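Local coordinates for protein protease LasA (Pseudomonas aeruginosa, PDB 3IT5) that cleaves peptide bonds in glycine-rich sequences as a secreted zinc metallopeptidase, breaking pentaglycine cross-links of staphylococcal peptidoglycan and contributing to the degradation of host elastin, at residues A[17-23]-A[35-41]; A[8-14]-A[175-180]; A[81-87]-A[98-103]; A[153-158]-A[168-172]. One frame throughout, in Å; residues are numbered along the deposited sequence.

Contact 1. Residues A[17-23]-A[35-41]; sequences WQPNGAH and FDASYDW. With ZN (zinc ion), chain E.
A chi1 of 81° tucks the Asn20 amide in over its own backbone and aims it at Asp36, within reach of both the main chain and the carboxylate of that residue. Asp36 has its CG on the side of its own N (chi1 -55°), which sets OD2 facing the amide. Asn20 OD1 accepts from Asp36 N at 2.8 Å, the donor standing above the amide plane. Asn20 ND2 gives a more bent bond to Asp36 OD2 at 3.0 Å, on the anti side of the carboxylate. The amide and carboxylate planes are 36° apart. Asn20 N also donates to Asp36 O, which makes three bonds between the two residues.

Asp36 OD1 binds the zinc ion at 2.1 Å and His23 NE2 binds it at 2.2 Å. His122 and water 2 complete the site. Through its other nitrogen, His23 ND1 donates to Gly21 O at 2.7 Å, a bond lying in both the ring plane and the carbonyl plane.

Further along, Gln18 and Ser38 form a hydrogen-bonded antiparallel pair. Gln18 O accepts twice: Ser38 N and Trp41 NE1, the latter at 2.8 Å, approach from opposite faces of its plane. The Trp41 ring has Gln18 O near its plane and Ser38 CB over one face. Tyr39 CB makes a CH-pi contact over the five-membered ring of Trp17.

The two segments therefore supply His23 and Asp36, two of the three protein ligands of the M23 zinc site. The Asn20 amide, together with the zinc ion, would limit rotation of the Asp36 carboxylate. The Gly21 carbonyl probably steadies the His23 ring with NE2 turned to the metal.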
# COMPACT_ATOMS: atom_id res chain seq x y z
N TRP A 17 -10.17 -3.96 -1.27
CA TRP A 17 -9.18 -4.77 -1.98
C TRP A 17 -8.66 -5.87 -1.07
O TRP A 17 -8.84 -5.82 0.15
CB TRP A 17 -8.00 -3.90 -2.43
CG TRP A 17 -8.28 -2.98 -3.58
CD1 TRP A 17 -9.49 -2.68 -4.14
CD2 TRP A 17 -7.31 -2.19 -4.28
NE1 TRP A 17 -9.33 -1.78 -5.16
CE2 TRP A 17 -8.01 -1.46 -5.27
CE3 TRP A 17 -5.92 -2.05 -4.18
CZ2 TRP A 17 -7.36 -0.59 -6.15
CZ3 TRP A 17 -5.28 -1.17 -5.05
CH2 TRP A 17 -6.00 -0.46 -6.02
N GLN A 18 -7.99 -6.86 -1.68
CA GLN A 18 -7.39 -7.97 -0.94
C GLN A 18 -5.89 -7.76 -0.74
O GLN A 18 -5.12 -7.76 -1.71
CB GLN A 18 -7.58 -9.29 -1.70
CG GLN A 18 -9.01 -9.74 -1.91
CD GLN A 18 -9.07 -10.99 -2.74
OE1 GLN A 18 -8.16 -11.83 -2.70
NE2 GLN A 18 -10.13 -11.14 -3.52
N PRO A 19 -5.45 -7.61 0.53
CA PRO A 19 -4.01 -7.49 0.78
C PRO A 19 -3.33 -8.85 0.94
O PRO A 19 -4.00 -9.85 1.24
CB PRO A 19 -3.96 -6.72 2.10
CG PRO A 19 -5.23 -7.13 2.82
CD PRO A 19 -6.24 -7.52 1.77
N ASN A 20 -2.02 -8.89 0.74
CA ASN A 20 -1.23 -10.09 1.04
C ASN A 20 -0.30 -9.82 2.23
O ASN A 20 -0.33 -8.73 2.80
CB ASN A 20 -0.46 -10.57 -0.20
CG ASN A 20 0.84 -9.80 -0.45
OD1 ASN A 20 1.07 -8.73 0.11
ND2 ASN A 20 1.69 -10.36 -1.31
N GLY A 21 0.51 -10.81 2.59
CA GLY A 21 1.39 -10.70 3.75
C GLY A 21 2.48 -9.65 3.64
O GLY A 21 2.97 -9.34 2.54
N ALA A 22 2.86 -9.10 4.79
CA ALA A 22 3.91 -8.10 4.87
C ALA A 22 5.25 -8.66 4.41
O ALA A 22 5.57 -9.83 4.63
CB ALA A 22 4.02 -7.54 6.28
N HIS A 23 6.03 -7.81 3.76
CA HIS A 23 7.33 -8.20 3.24
C HIS A 23 8.21 -6.97 3.10
O HIS A 23 7.73 -5.84 3.24
CB HIS A 23 7.20 -8.94 1.90
CG HIS A 23 6.33 -8.25 0.90
ND1 HIS A 23 4.95 -8.28 0.97
CD2 HIS A 23 6.63 -7.51 -0.19
CE1 HIS A 23 4.45 -7.59 -0.04
NE2 HIS A 23 5.44 -7.12 -0.76
N PHE A 35 3.19 -4.20 1.94
CA PHE A 35 2.19 -5.21 1.64
C PHE A 35 1.56 -4.94 0.28
O PHE A 35 1.49 -3.79 -0.17
CB PHE A 35 1.14 -5.36 2.76
CG PHE A 35 0.14 -4.24 2.83
CD1 PHE A 35 -1.05 -4.29 2.10
CD2 PHE A 35 0.36 -3.15 3.67
CE1 PHE A 35 -1.99 -3.27 2.18
CE2 PHE A 35 -0.58 -2.12 3.77
CZ PHE A 35 -1.75 -2.18 3.02
N ASP A 36 1.14 -6.01 -0.39
CA ASP A 36 0.51 -5.89 -1.69
C ASP A 36 -1.00 -5.92 -1.54
O ASP A 36 -1.51 -6.43 -0.54
CB ASP A 36 0.98 -7.00 -2.63
CG ASP A 36 2.49 -7.07 -2.76
OD1 ASP A 36 3.14 -6.00 -2.77
OD2 ASP A 36 3.02 -8.19 -2.86
N ALA A 37 -1.69 -5.36 -2.52
CA ALA A 37 -3.15 -5.35 -2.53
C ALA A 37 -3.66 -5.29 -3.96
O ALA A 37 -3.11 -4.59 -4.81
CB ALA A 37 -3.69 -4.18 -1.72
N SER A 38 -4.71 -6.06 -4.21
CA SER A 38 -5.36 -6.08 -5.51
C SER A 38 -6.83 -6.38 -5.27
O SER A 38 -7.17 -7.18 -4.39
CB SER A 38 -4.74 -7.15 -6.39
OG SER A 38 -5.31 -7.16 -7.68
N TYR A 39 -7.70 -5.73 -6.05
CA TYR A 39 -9.13 -6.00 -5.95
C TYR A 39 -9.42 -7.50 -6.05
O TYR A 39 -10.07 -8.06 -5.17
CB TYR A 39 -9.94 -5.22 -7.00
CG TYR A 39 -11.33 -5.79 -7.22
CD1 TYR A 39 -12.31 -5.69 -6.23
CD2 TYR A 39 -11.66 -6.45 -8.40
CE1 TYR A 39 -13.58 -6.23 -6.42
CE2 TYR A 39 -12.93 -7.00 -8.60
CZ TYR A 39 -13.89 -6.88 -7.60
OH TYR A 39 -15.15 -7.41 -7.78
N ASP A 40 -8.93 -8.13 -7.12
CA ASP A 40 -9.25 -9.54 -7.41
C ASP A 40 -8.06 -10.48 -7.63
O ASP A 40 -8.26 -11.69 -7.77
CB ASP A 40 -10.22 -9.63 -8.61
CG ASP A 40 -9.77 -8.78 -9.80
OD1 ASP A 40 -8.69 -8.15 -9.74
OD2 ASP A 40 -10.52 -8.73 -10.80
N TRP A 41 -6.83 -9.95 -7.63
CA TRP A 41 -5.60 -10.71 -7.90
C TRP A 41 -5.65 -11.56 -9.19
O TRP A 41 -5.51 -12.79 -9.15
CB TRP A 41 -5.19 -11.57 -6.69
CG TRP A 41 -4.59 -10.78 -5.56
CD1 TRP A 41 -5.26 -10.23 -4.50
CD2 TRP A 41 -3.21 -10.45 -5.39
NE1 TRP A 41 -4.37 -9.57 -3.68
CE2 TRP A 41 -3.11 -9.70 -4.20
CE3 TRP A 41 -2.04 -10.72 -6.12
CZ2 TRP A 41 -1.89 -9.20 -3.72
CZ3 TRP A 41 -0.82 -10.23 -5.64
CH2 TRP A 41 -0.76 -9.48 -4.45
ZN ZN E . 5.16 -6.38 -2.85
O HOH W 1 -9.13 -13.34 -5.63
O HOH W 2 5.26 -6.87 -4.89

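Contact 2. Residues A[8-14]-A[175-180]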
# COMPACT_ATOMS: atom_id res chain seq x y z
N GLN A 8 -4.88 6.26 5.66
CA GLN A 8 -5.91 5.32 5.25
C GLN A 8 -5.25 4.29 4.32
O GLN A 8 -4.07 4.42 3.98
CB GLN A 8 -7.04 6.04 4.50
CG GLN A 8 -6.60 6.76 3.22
CD GLN A 8 -7.70 6.89 2.19
OE1 GLN A 8 -7.63 6.28 1.12
NE2 GLN A 8 -8.71 7.68 2.49
N LEU A 9 -6.01 3.27 3.91
CA LEU A 9 -5.53 2.28 2.94
C LEU A 9 -5.40 2.91 1.54
O LEU A 9 -6.19 3.79 1.18
CB LEU A 9 -6.47 1.07 2.91
CG LEU A 9 -6.62 0.29 4.22
CD1 LEU A 9 -7.93 -0.51 4.25
CD2 LEU A 9 -5.41 -0.62 4.48
N PRO A 10 -4.40 2.45 0.74
CA PRO A 10 -4.08 3.08 -0.55
C PRO A 10 -5.02 2.71 -1.72
O PRO A 10 -4.55 2.48 -2.84
CB PRO A 10 -2.65 2.61 -0.82
CG PRO A 10 -2.57 1.28 -0.16
CD PRO A 10 -3.45 1.37 1.07
N TRP A 11 -6.32 2.64 -1.44
CA TRP A 11 -7.33 2.59 -2.49
C TRP A 11 -8.53 3.46 -2.12
O TRP A 11 -8.62 3.93 -0.99
CB TRP A 11 -7.77 1.16 -2.82
CG TRP A 11 -8.23 0.32 -1.66
CD1 TRP A 11 -9.49 0.25 -1.14
CD2 TRP A 11 -7.43 -0.59 -0.89
NE1 TRP A 11 -9.53 -0.64 -0.09
CE2 TRP A 11 -8.28 -1.17 0.08
CE3 TRP A 11 -6.08 -0.97 -0.93
CZ2 TRP A 11 -7.82 -2.12 1.00
CZ3 TRP A 11 -5.62 -1.91 -0.00
CH2 TRP A 11 -6.49 -2.47 0.95
N ARG A 12 -9.41 3.70 -3.09
CA ARG A 12 -10.55 4.59 -2.89
C ARG A 12 -11.39 4.24 -1.66
O ARG A 12 -11.68 3.07 -1.40
CB ARG A 12 -11.46 4.58 -4.12
CG ARG A 12 -10.92 5.33 -5.33
CD ARG A 12 -11.70 4.89 -6.56
NE ARG A 12 -11.60 5.85 -7.65
CZ ARG A 12 -12.33 5.80 -8.77
NH1 ARG A 12 -13.23 4.83 -8.94
NH2 ARG A 12 -12.17 6.73 -9.71
N GLN A 13 -11.77 5.27 -0.92
CA GLN A 13 -12.67 5.13 0.21
C GLN A 13 -14.00 4.51 -0.24
O GLN A 13 -14.52 4.87 -1.30
CB GLN A 13 -12.91 6.50 0.83
CG GLN A 13 -13.19 6.47 2.31
CD GLN A 13 -13.50 7.84 2.86
OE1 GLN A 13 -12.60 8.57 3.27
NE2 GLN A 13 -14.77 8.20 2.86
N GLY A 14 -14.53 3.59 0.56
CA GLY A 14 -15.81 2.94 0.24
C GLY A 14 -15.66 1.65 -0.55
O GLY A 14 -16.65 0.96 -0.83
N LEU A 175 -10.87 -6.06 2.13
CA LEU A 175 -10.62 -5.16 3.24
C LEU A 175 -11.24 -3.80 2.96
O LEU A 175 -10.71 -3.01 2.17
CB LEU A 175 -9.11 -5.03 3.49
CG LEU A 175 -8.61 -4.34 4.77
CD1 LEU A 175 -9.10 -5.09 6.00
CD2 LEU A 175 -7.09 -4.24 4.76
N TYR A 176 -12.38 -3.52 3.61
CA TYR A 176 -13.09 -2.25 3.42
C TYR A 176 -12.28 -1.06 3.91
O TYR A 176 -11.71 -1.10 5.00
CB TYR A 176 -14.47 -2.27 4.10
CG TYR A 176 -15.28 -1.01 3.84
CD1 TYR A 176 -15.32 0.02 4.79
CD2 TYR A 176 -15.98 -0.85 2.65
CE1 TYR A 176 -16.06 1.18 4.55
CE2 TYR A 176 -16.71 0.31 2.40
CZ TYR A 176 -16.75 1.32 3.36
OH TYR A 176 -17.47 2.47 3.12
N ASN A 177 -12.24 -0.01 3.10
CA ASN A 177 -11.54 1.22 3.43
C ASN A 177 -12.52 2.33 3.82
O ASN A 177 -13.16 2.93 2.95
CB ASN A 177 -10.66 1.68 2.26
CG ASN A 177 -9.87 2.95 2.57
OD1 ASN A 177 -9.73 3.35 3.72
ND2 ASN A 177 -9.33 3.57 1.53
N PRO A 178 -12.66 2.60 5.13
CA PRO A 178 -13.60 3.64 5.57
C PRO A 178 -13.03 5.06 5.48
O PRO A 178 -13.79 6.03 5.52
CB PRO A 178 -13.90 3.25 7.02
CG PRO A 178 -12.69 2.50 7.48
CD PRO A 178 -12.00 1.93 6.27
N GLY A 179 -11.71 5.17 5.34
CA GLY A 179 -11.03 6.46 5.25
C GLY A 179 -10.04 6.65 6.39
O GLY A 179 -9.58 5.68 6.99
N LEU A 180 -9.72 7.91 6.68
CA LEU A 180 -8.85 8.23 7.82
C LEU A 180 -9.59 8.02 9.12
O LEU A 180 -10.77 8.35 9.23
CB LEU A 180 -8.35 9.68 7.75
CG LEU A 180 -7.42 10.10 6.61
CD1 LEU A 180 -7.27 11.61 6.60
CD2 LEU A 180 -6.06 9.43 6.74
O HOH W 3 -8.28 2.91 5.69
O HOH W 4 -11.24 9.91 5.65
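An Asx turn at Asn177, next to the short strand that begins at Leu175, lies against the N-terminal loop 8-14. Asn177 OD1 accepts from Gly179 N within the turn. The Asn177 side chain extends with CG anti to the backbone N (chi1 -178°), which carries its amide into the loop. There ND2 makes a weak, bent bond to Trp11 O at 2.6 Å. CB of Asn177 sits 3.5 Å from Trp11 NE1, and the Trp11 ring and the Asn177 amide stand nearly perpendicular, 81° apart. The backbone of the same residue is also used: Gly14 N donates to Asn177 O at 2.8 Å, almost perfectly straight.

Leu175 O lies at the edge of the Trp11 ring, in its plane, 3.2 Å from CZ2. Beside it, Leu9 CD1 packs on Leu175 CD2 at 3.9 Å, the two side chains roughly perpendicular. Trp11 also stacks on Trp17 of the next strand.

Two waters fill out the polar contacts. Water 3 accepts from Leu9 N and donates to Asn177 OD1. Water 4 links Gln13 OE1 to Leu180 N. The main polar tie to the loop is thus the straight bond to the Asn177 backbone carbonyl, with the side-chain amide adding a weak one.

Contact 3. Residues A[81-87]-A[98-103]; sequences HMDQIQV and KLGVYA
Asp83 and Val101 form a hydrogen-bonded antiparallel pair, the centre of a set of backbone bonds. Asp83 N donates to Val101 O at 2.8 Å, and Val101 N returns a nearly straight bond to Asp83 O at 3.0 Å. Ala103 N donates to His81 O at one end. At the other end, beyond the tight bend at Gln84, Gln86 N donates to Leu99 O at 3.0 Å.

Polar side-chain contacts are fewer. Gln86 runs across the Lys98 chain, and its NE2 makes a weak bond to Lys98 O at 3.1 Å. Water 5 bridges the same two atoms, accepting from Gln86 NE2 and donating to Lys98 O. The Lys98 ammonium group goes elsewhere, to Ser50 OG.

Van der Waals contacts complete the pairing. The Met82 chain is bent at chi2 (-68°) and chi3 (-64°), which curls its methyl CE back over the partner strand to 4.0 Å from Leu99 CB. Val87 CG2 touches Leu99 CD2. Val101 CG2 lies alongside the Gln84 chain, 3.7 Å from its CD. Asp83 CB meets Ala103 CB as well.

Leu99 and Gly100 together face Val51 on the other neighbouring strand, a classic beta bulge. The contact thus belongs to the antiparallel sheet of the M23 peptidase domain. It ends at the active site: the ring of His81, a likely proton donor or acceptor, leads away from strand 98-102 toward His120 and His122, with ND1 bonded to Ala109 O.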
# COMPACT_ATOMS: atom_id res chain seq x y z
N HIS A 81 4.64 -0.79 -9.02
CA HIS A 81 3.75 -1.46 -9.97
C HIS A 81 2.58 -0.54 -10.35
O HIS A 81 1.44 -0.98 -10.44
CB HIS A 81 3.23 -2.79 -9.43
CG HIS A 81 4.30 -3.73 -8.95
ND1 HIS A 81 5.40 -4.06 -9.71
CD2 HIS A 81 4.40 -4.43 -7.80
CE1 HIS A 81 6.15 -4.91 -9.03
NE2 HIS A 81 5.56 -5.16 -7.87
N MET A 82 2.89 0.74 -10.57
CA MET A 82 1.90 1.74 -10.94
C MET A 82 1.80 1.89 -12.46
O MET A 82 2.69 1.45 -13.19
CB MET A 82 2.24 3.10 -10.32
CG MET A 82 2.14 3.15 -8.80
SD MET A 82 0.46 3.00 -8.19
CE MET A 82 -0.31 4.48 -8.87
N ASP A 83 0.72 2.51 -12.91
CA ASP A 83 0.52 2.82 -14.32
C ASP A 83 -0.39 4.03 -14.41
O ASP A 83 -1.08 4.37 -13.44
CB ASP A 83 -0.10 1.61 -15.04
CG ASP A 83 -0.11 1.76 -16.56
OD1 ASP A 83 0.68 2.55 -17.12
OD2 ASP A 83 -0.92 1.07 -17.21
N GLN A 84 -0.38 4.70 -15.56
CA GLN A 84 -1.30 5.80 -15.84
C GLN A 84 -1.28 6.86 -14.73
O GLN A 84 -2.32 7.31 -14.24
CB GLN A 84 -2.72 5.26 -16.08
CG GLN A 84 -2.81 4.23 -17.22
CD GLN A 84 -4.20 3.63 -17.40
OE1 GLN A 84 -5.20 4.21 -17.00
NE2 GLN A 84 -4.26 2.46 -18.02
N ILE A 85 -0.06 7.25 -14.35
CA ILE A 85 0.15 8.22 -13.28
C ILE A 85 -0.47 9.57 -13.63
O ILE A 85 -0.18 10.15 -14.68
CB ILE A 85 1.65 8.36 -12.90
CG1 ILE A 85 2.21 6.99 -12.50
CG2 ILE A 85 1.83 9.39 -11.78
CD1 ILE A 85 3.66 7.01 -11.99
N GLN A 86 -1.35 10.04 -12.75
CA GLN A 86 -2.09 11.27 -13.00
C GLN A 86 -1.75 12.38 -12.00
O GLN A 86 -2.54 13.31 -11.80
CB GLN A 86 -3.59 10.98 -13.06
CG GLN A 86 -4.20 10.42 -11.79
CD GLN A 86 -5.71 10.43 -11.83
OE1 GLN A 86 -6.32 9.90 -12.76
NE2 GLN A 86 -6.33 11.03 -10.82
N VAL A 87 -0.59 12.27 -11.37
CA VAL A 87 -0.07 13.32 -10.49
C VAL A 87 1.33 13.74 -10.94
O VAL A 87 1.96 13.03 -11.74
CB VAL A 87 -0.09 12.90 -8.99
CG1 VAL A 87 -1.51 12.99 -8.42
CG2 VAL A 87 0.51 11.51 -8.79
N LYS A 98 -6.47 10.22 -6.15
CA LYS A 98 -6.10 9.17 -7.11
C LYS A 98 -4.74 9.45 -7.75
O LYS A 98 -4.54 10.49 -8.38
CB LYS A 98 -7.19 9.00 -8.18
CG LYS A 98 -6.84 7.97 -9.25
CD LYS A 98 -8.07 7.63 -10.10
CE LYS A 98 -7.69 6.76 -11.30
NZ LYS A 98 -8.92 6.25 -11.99
N LEU A 99 -3.81 8.52 -7.56
CA LEU A 99 -2.46 8.63 -8.10
C LEU A 99 -2.34 8.00 -9.49
O LEU A 99 -1.45 8.34 -10.26
CB LEU A 99 -1.45 7.96 -7.16
CG LEU A 99 -1.46 8.39 -5.68
CD1 LEU A 99 -0.35 7.67 -4.91
CD2 LEU A 99 -1.33 9.90 -5.54
N GLY A 100 -3.25 7.06 -9.77
CA GLY A 100 -3.27 6.35 -11.04
C GLY A 100 -3.98 5.01 -10.91
O GLY A 100 -5.04 4.91 -10.28
N VAL A 101 -3.38 3.98 -11.50
CA VAL A 101 -3.88 2.61 -11.38
C VAL A 101 -2.70 1.70 -11.13
O VAL A 101 -1.55 2.09 -11.37
CB VAL A 101 -4.63 2.15 -12.66
CG1 VAL A 101 -5.98 2.85 -12.79
CG2 VAL A 101 -3.78 2.39 -13.91
N TYR A 102 -2.95 0.49 -10.63
CA TYR A 102 -1.91 -0.53 -10.66
C TYR A 102 -1.86 -1.14 -12.06
O TYR A 102 -2.86 -1.16 -12.77
CB TYR A 102 -2.02 -1.57 -9.53
CG TYR A 102 -3.29 -2.40 -9.46
CD1 TYR A 102 -3.44 -3.54 -10.25
CD2 TYR A 102 -4.30 -2.07 -8.56
CE1 TYR A 102 -4.60 -4.32 -10.17
CE2 TYR A 102 -5.46 -2.85 -8.47
CZ TYR A 102 -5.60 -3.96 -9.27
OH TYR A 102 -6.74 -4.73 -9.19
N ALA A 103 -0.68 -1.61 -12.46
CA ALA A 103 -0.45 -2.02 -13.85
C ALA A 103 -1.11 -3.35 -14.21
O ALA A 103 -1.09 -4.30 -13.43
CB ALA A 103 1.05 -2.05 -14.15
O HOH W 5 -5.65 12.80 -8.93

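Contact 4. Residues A[153-158]-A[168-172]; sequences NDCRRY and THCAF
Cys155 and Cys170 reach each other from differently turned side chains. Cys155 SG is anti to its backbone N (chi1 -159°), whereas Cys170 SG lies beside its N. The SG atoms are bonded at 2.0 Å, and chi3 of -84° gives a left-handed disulfide close to the relaxed right angle.

Two aromatic rings are met at their edges. Asn153 brings ND2 to the edge of the Phe172 ring, 3.4 Å from CE1, with the amide and ring planes 70° apart. Ala171 CB touches two neighbours: Asn153 CB at 3.6 Å and the edge of the Tyr158 ring, where CD2 is 4.0 Å away.

No direct hydrogen bond joins the segments. Water 6 takes that role, accepting from Ala171 N at 2.8 Å and donating to Asn153 O and Tyr158 O. Within 153-158, Asp154 OD1 accepts from Arg156 N in an Asx turn. Asp154 also forms a salt bridge to Arg156, while its OD2 lies over the Arg157 guanidinium face, a contact of charges alone.

Tyr158 OH makes a weak bond to Asn20 O, and Phe172 meets Trp41 edge-to-face, so the region borders the zinc-site strands. This is a disulfide cross-link tying the loop before strand 159-162 to segment 168-172, which begins on that strand's antiparallel neighbour.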
# COMPACT_ATOMS: atom_id res chain seq x y z
N ASN A 153 1.22 -15.00 5.66
CA ASN A 153 -0.18 -14.59 5.57
C ASN A 153 -1.11 -15.41 6.46
O ASN A 153 -2.34 -15.30 6.36
CB ASN A 153 -0.66 -14.62 4.11
CG ASN A 153 -0.45 -15.97 3.44
OD1 ASN A 153 -0.51 -17.02 4.09
ND2 ASN A 153 -0.20 -15.94 2.14
N ASP A 154 -0.51 -16.24 7.32
CA ASP A 154 -1.24 -16.97 8.34
C ASP A 154 -1.95 -15.94 9.22
O ASP A 154 -1.30 -15.09 9.83
CB ASP A 154 -0.26 -17.81 9.18
CG ASP A 154 -0.95 -18.89 10.01
OD1 ASP A 154 -2.07 -18.65 10.52
OD2 ASP A 154 -0.35 -19.97 10.16
N CYS A 155 -3.28 -16.02 9.27
CA CYS A 155 -4.11 -15.01 9.95
C CYS A 155 -3.89 -14.95 11.47
O CYS A 155 -4.33 -14.01 12.13
CB CYS A 155 -5.60 -15.20 9.61
SG CYS A 155 -6.60 -13.71 9.89
N ARG A 156 -3.20 -15.95 12.00
CA ARG A 156 -2.79 -15.97 13.40
C ARG A 156 -1.59 -15.05 13.67
O ARG A 156 -1.44 -14.52 14.77
CB ARG A 156 -2.48 -17.40 13.85
CG ARG A 156 -3.73 -18.21 14.19
CD ARG A 156 -3.61 -19.68 13.81
NE ARG A 156 -2.62 -20.40 14.61
CZ ARG A 156 -1.56 -21.03 14.12
NH1 ARG A 156 -1.32 -21.04 12.82
NH2 ARG A 156 -0.73 -21.67 14.94
N ARG A 157 -0.75 -14.85 12.65
CA ARG A 157 0.46 -14.02 12.78
C ARG A 157 0.36 -12.70 12.03
O ARG A 157 0.82 -11.67 12.52
CB ARG A 157 1.70 -14.79 12.32
CG ARG A 157 1.89 -16.14 12.98
CD ARG A 157 3.14 -16.83 12.46
NE ARG A 157 2.94 -18.27 12.38
CZ ARG A 157 2.89 -18.96 11.25
NH1 ARG A 157 3.06 -18.35 10.08
NH2 ARG A 157 2.70 -20.27 11.29
N TYR A 158 -0.21 -12.75 10.83
CA TYR A 158 -0.41 -11.56 10.01
C TYR A 158 -1.89 -11.22 9.96
O TYR A 158 -2.71 -12.05 9.58
CB TYR A 158 0.12 -11.77 8.58
CG TYR A 158 -0.08 -10.58 7.67
CD1 TYR A 158 0.69 -9.43 7.82
CD2 TYR A 158 -1.06 -10.59 6.67
CE1 TYR A 158 0.51 -8.33 7.00
CE2 TYR A 158 -1.24 -9.49 5.84
CZ TYR A 158 -0.45 -8.36 6.00
OH TYR A 158 -0.61 -7.27 5.19
N THR A 168 -10.88 -8.99 13.38
CA THR A 168 -9.59 -9.37 12.79
C THR A 168 -9.78 -9.65 11.30
O THR A 168 -10.75 -10.31 10.90
CB THR A 168 -9.01 -10.61 13.51
OG1 THR A 168 -8.89 -10.32 14.91
CG2 THR A 168 -7.64 -10.99 12.96
N HIS A 169 -8.85 -9.15 10.49
CA HIS A 169 -8.99 -9.20 9.04
C HIS A 169 -7.79 -9.87 8.38
O HIS A 169 -6.65 -9.45 8.56
CB HIS A 169 -9.21 -7.79 8.48
CG HIS A 169 -10.38 -7.09 9.08
ND1 HIS A 169 -11.60 -6.99 8.45
CD2 HIS A 169 -10.53 -6.48 10.28
CE1 HIS A 169 -12.45 -6.34 9.23
NE2 HIS A 169 -11.82 -6.02 10.35
N CYS A 170 -8.07 -10.91 7.60
CA CYS A 170 -7.03 -11.80 7.08
C CYS A 170 -6.54 -11.38 5.69
O CYS A 170 -7.21 -10.65 4.96
CB CYS A 170 -7.55 -13.24 7.03
SG CYS A 170 -8.18 -13.89 8.62
N ALA A 171 -5.34 -11.86 5.35
CA ALA A 171 -4.83 -11.74 3.99
C ALA A 171 -5.77 -12.47 3.04
O ALA A 171 -6.34 -13.50 3.40
CB ALA A 171 -3.44 -12.31 3.90
N PHE A 172 -5.95 -11.90 1.85
CA PHE A 172 -6.79 -12.46 0.78
C PHE A 172 -8.30 -12.49 1.08
O PHE A 172 -9.04 -13.32 0.53
CB PHE A 172 -6.25 -13.83 0.32
CG PHE A 172 -4.81 -13.79 -0.13
CD1 PHE A 172 -3.84 -14.57 0.49
CD2 PHE A 172 -4.41 -12.95 -1.16
CE1 PHE A 172 -2.51 -14.53 0.09
CE2 PHE A 172 -3.08 -12.90 -1.58
CZ PHE A 172 -2.13 -13.69 -0.95
O HOH W 6 -3.71 -12.86 7.37

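Contact 2 opens first, in the loop 8-14, and closes last, at 175-180. It draws the C-terminal part of the chain back to the N-terminal part and encloses the other three contacts. These follow one another in series, and none cross. Contact 1 closes a short loop between neighbouring strands of the large sheet; its Trp17 meets Trp11 and Leu175 of contact 2. Contact 3 closes another in the same sheet, and Tyr102 reaches Ser38 and Trp17 of contact 1. Contact 4 closes the last loop at the edge of the small four-stranded sheet. Pro19 and, weakly, Asn20 of contact 1 bond to its Phe172 and Tyr158, while His169 packs on Leu175 of contact 2.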